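Local structure of phenylalanine--tRNA ligase beta subunit (Pyrococcus horikoshii, 2CXI) at residues 159-170 and 175-183. The protein is the beta subunit of an alpha2-beta2 synthetase that charges tRNA(Phe) with phenylalanine at the expense of ATP, present here as an N-terminal fragment that includes the B3/4 domain. Residues are numbered along the deposited sequence; the frame is centred on the assembly and turned at random.
Sequences AEKTEKFAPLGY and TLEEILEKH
E163 O and K161 O, carried by the type I turn 160-163, meet the first amides of helix 176-182: L176 N donates to E163 O (2.9 Å) and E177 N to K161 O (3.2 Å, N-H...O 167°). T175 pairs with K164 in a short antiparallel bridge and closes a capping box with E178, E178 N reaching T175 OG1 at 3.0 Å and T175 N reaching E178 OE1. At the other end of the helix, H183 NE2 donates to L168 O at 2.9 Å, the acceptor lying in the imidazole plane, while ND1 caps K185 N. With CG trans to the backbone N (chi1 -160°), the ring extends to the 167-170 turn, where H183 CD2 lies 3.5 Å from Y170 CE2, the two rings oblique. A leucine in place of H183 would probably leave L168 O without this donor and K185 N without its cap. Between the polar ends the packing is apolar: I179 CD1 sits over a face of F165, 3.4 Å from CE1, L176 CD1 approaches the ring edge, and P167 CG packs against I179 CG1 at 3.9 Å. Within the B3/4 domain, helix 176-182 and residues 159-170 pack against strands 199-204, 209-212 and 216-217 through L201, M212 and I216.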
# COMPACT_ATOMS: atom_id res chain seq x y z
N ALA A 159 7.49 -18.31 14.69
CA ALA A 159 6.09 -18.71 14.89
C ALA A 159 5.86 -19.51 16.18
O ALA A 159 6.70 -20.32 16.60
CB ALA A 159 5.64 -19.55 13.70
N GLU A 160 4.68 -19.29 16.76
CA GLU A 160 4.13 -20.14 17.82
C GLU A 160 4.05 -21.59 17.35
O GLU A 160 3.74 -21.88 16.19
CB GLU A 160 2.72 -19.65 18.21
CG GLU A 160 2.64 -18.21 18.72
CD GLU A 160 3.22 -18.03 20.13
OE1 GLU A 160 3.51 -19.04 20.82
OE2 GLU A 160 3.42 -16.87 20.55
N LYS A 161 4.31 -22.50 18.29
CA LYS A 161 4.31 -23.93 18.02
C LYS A 161 2.90 -24.51 17.71
O LYS A 161 2.79 -25.64 17.23
CB LYS A 161 4.93 -24.67 19.20
CG LYS A 161 6.35 -24.27 19.50
CD LYS A 161 6.97 -25.15 20.55
CE LYS A 161 8.30 -24.55 20.95
NZ LYS A 161 9.26 -25.53 21.53
N THR A 162 1.87 -23.72 18.02
CA THR A 162 0.48 -24.09 17.75
C THR A 162 -0.04 -23.59 16.40
O THR A 162 -1.14 -23.96 16.01
CB THR A 162 -0.45 -23.57 18.86
OG1 THR A 162 -0.23 -22.16 19.01
CG2 THR A 162 -0.09 -24.16 20.22
N GLU A 163 0.74 -22.76 15.69
CA GLU A 163 0.41 -22.45 14.28
C GLU A 163 0.23 -23.73 13.46
O GLU A 163 0.85 -24.75 13.75
CB GLU A 163 1.47 -21.57 13.60
CG GLU A 163 1.62 -20.14 14.11
CD GLU A 163 0.33 -19.32 14.07
OE1 GLU A 163 -0.47 -19.48 13.12
OE2 GLU A 163 0.13 -18.50 15.00
N LYS A 164 -0.60 -23.65 12.42
CA LYS A 164 -0.93 -24.82 11.62
C LYS A 164 -0.70 -24.59 10.14
O LYS A 164 -0.88 -23.48 9.64
CB LYS A 164 -2.42 -25.20 11.79
CG LYS A 164 -2.84 -25.62 13.19
CD LYS A 164 -4.21 -26.37 13.07
CE LYS A 164 -5.08 -26.18 14.31
NZ LYS A 164 -6.53 -26.40 13.98
N PHE A 165 -0.35 -25.67 9.43
CA PHE A 165 -0.43 -25.75 7.97
C PHE A 165 -0.33 -27.23 7.59
O PHE A 165 0.03 -28.05 8.43
CB PHE A 165 0.66 -24.88 7.28
CG PHE A 165 2.08 -25.48 7.31
CD1 PHE A 165 2.90 -25.35 8.45
CD2 PHE A 165 2.62 -26.06 6.15
CE1 PHE A 165 4.22 -25.87 8.47
CE2 PHE A 165 3.92 -26.61 6.15
CZ PHE A 165 4.74 -26.50 7.32
N ALA A 166 -0.65 -27.55 6.34
CA ALA A 166 -0.60 -28.92 5.84
C ALA A 166 0.76 -29.12 5.22
O ALA A 166 1.05 -28.50 4.16
CB ALA A 166 -1.70 -29.16 4.77
N PRO A 167 1.61 -29.94 5.84
CA PRO A 167 2.95 -30.17 5.29
C PRO A 167 2.85 -31.08 4.06
O PRO A 167 1.84 -31.77 3.87
CB PRO A 167 3.72 -30.82 6.45
CG PRO A 167 2.62 -31.60 7.23
CD PRO A 167 1.36 -30.73 7.07
N LEU A 168 3.86 -31.01 3.20
CA LEU A 168 3.96 -31.81 1.99
C LEU A 168 3.67 -33.29 2.28
O LEU A 168 4.29 -33.90 3.16
CB LEU A 168 5.37 -31.71 1.40
CG LEU A 168 5.61 -32.51 0.12
CD1 LEU A 168 5.09 -31.77 -1.08
CD2 LEU A 168 7.09 -32.82 -0.06
N GLY A 169 2.74 -33.82 1.50
CA GLY A 169 2.30 -35.22 1.57
C GLY A 169 1.07 -35.43 2.45
O GLY A 169 0.63 -36.56 2.59
N TYR A 170 0.54 -34.35 3.04
CA TYR A 170 -0.63 -34.43 3.95
C TYR A 170 -1.70 -33.42 3.53
O TYR A 170 -1.38 -32.27 3.21
CB TYR A 170 -0.23 -34.14 5.41
CG TYR A 170 0.65 -35.19 6.05
CD1 TYR A 170 0.16 -36.01 7.08
CD2 TYR A 170 1.96 -35.39 5.62
CE1 TYR A 170 0.99 -36.98 7.69
CE2 TYR A 170 2.79 -36.35 6.19
CZ TYR A 170 2.29 -37.15 7.22
OH TYR A 170 3.12 -38.09 7.78
N THR A 175 -0.55 -28.75 13.72
CA THR A 175 0.31 -27.78 14.39
C THR A 175 1.77 -28.05 14.04
O THR A 175 2.17 -29.17 13.65
CB THR A 175 0.16 -27.81 15.94
OG1 THR A 175 0.74 -29.01 16.44
CG2 THR A 175 -1.29 -27.85 16.38
N LEU A 176 2.58 -27.02 14.19
CA LEU A 176 4.01 -27.14 13.97
C LEU A 176 4.59 -28.25 14.83
O LEU A 176 5.39 -29.03 14.37
CB LEU A 176 4.69 -25.80 14.28
CG LEU A 176 4.77 -24.74 13.19
CD1 LEU A 176 3.67 -24.80 12.10
CD2 LEU A 176 5.01 -23.38 13.74
N GLU A 177 4.16 -28.28 16.09
CA GLU A 177 4.48 -29.36 17.00
C GLU A 177 4.18 -30.76 16.45
O GLU A 177 5.05 -31.63 16.46
CB GLU A 177 3.73 -29.11 18.32
CG GLU A 177 4.59 -28.42 19.34
CD GLU A 177 5.84 -29.24 19.59
OE1 GLU A 177 6.95 -28.72 19.35
OE2 GLU A 177 5.69 -30.43 19.97
N GLU A 178 2.96 -30.95 15.94
CA GLU A 178 2.54 -32.22 15.36
C GLU A 178 3.36 -32.59 14.14
O GLU A 178 3.62 -33.77 13.90
CB GLU A 178 1.05 -32.19 14.98
CG GLU A 178 0.14 -31.99 16.18
CD GLU A 178 -1.34 -31.93 15.81
OE1 GLU A 178 -1.73 -31.27 14.82
OE2 GLU A 178 -2.12 -32.54 16.58
N ILE A 179 3.73 -31.58 13.34
CA ILE A 179 4.57 -31.85 12.17
C ILE A 179 5.94 -32.39 12.59
O ILE A 179 6.41 -33.38 12.03
CB ILE A 179 4.69 -30.59 11.26
CG1 ILE A 179 3.30 -30.13 10.75
CG2 ILE A 179 5.62 -30.89 10.08
CD1 ILE A 179 3.33 -28.74 9.97
N LEU A 180 6.57 -31.74 13.57
CA LEU A 180 7.88 -32.23 14.09
C LEU A 180 7.78 -33.67 14.58
O LEU A 180 8.68 -34.48 14.36
CB LEU A 180 8.42 -31.33 15.19
CG LEU A 180 8.82 -29.91 14.77
CD1 LEU A 180 9.74 -29.33 15.79
CD2 LEU A 180 9.52 -29.92 13.40
N GLU A 181 6.66 -33.99 15.21
CA GLU A 181 6.41 -35.33 15.76
C GLU A 181 6.08 -36.37 14.69
O GLU A 181 6.68 -37.44 14.67
CB GLU A 181 5.27 -35.21 16.79
CG GLU A 181 5.03 -36.43 17.65
CD GLU A 181 3.60 -36.47 18.21
OE1 GLU A 181 2.93 -35.40 18.27
OE2 GLU A 181 3.15 -37.58 18.58
N LYS A 182 5.16 -36.06 13.79
CA LYS A 182 4.59 -37.03 12.85
C LYS A 182 5.23 -37.10 11.46
O LYS A 182 5.25 -38.17 10.85
CB LYS A 182 3.09 -36.73 12.64
CG LYS A 182 2.26 -36.90 13.89
CD LYS A 182 2.14 -38.39 14.24
CE LYS A 182 2.42 -38.63 15.71
NZ LYS A 182 1.40 -37.91 16.55
N HIS A 183 5.66 -35.97 10.92
CA HIS A 183 6.21 -35.96 9.56
C HIS A 183 7.60 -36.60 9.56
O HIS A 183 8.41 -36.36 10.45
CB HIS A 183 6.31 -34.52 9.02
CG HIS A 183 6.40 -34.47 7.53
ND1 HIS A 183 7.54 -34.81 6.85
CD2 HIS A 183 5.47 -34.18 6.60
CE1 HIS A 183 7.32 -34.72 5.55
NE2 HIS A 183 6.07 -34.33 5.37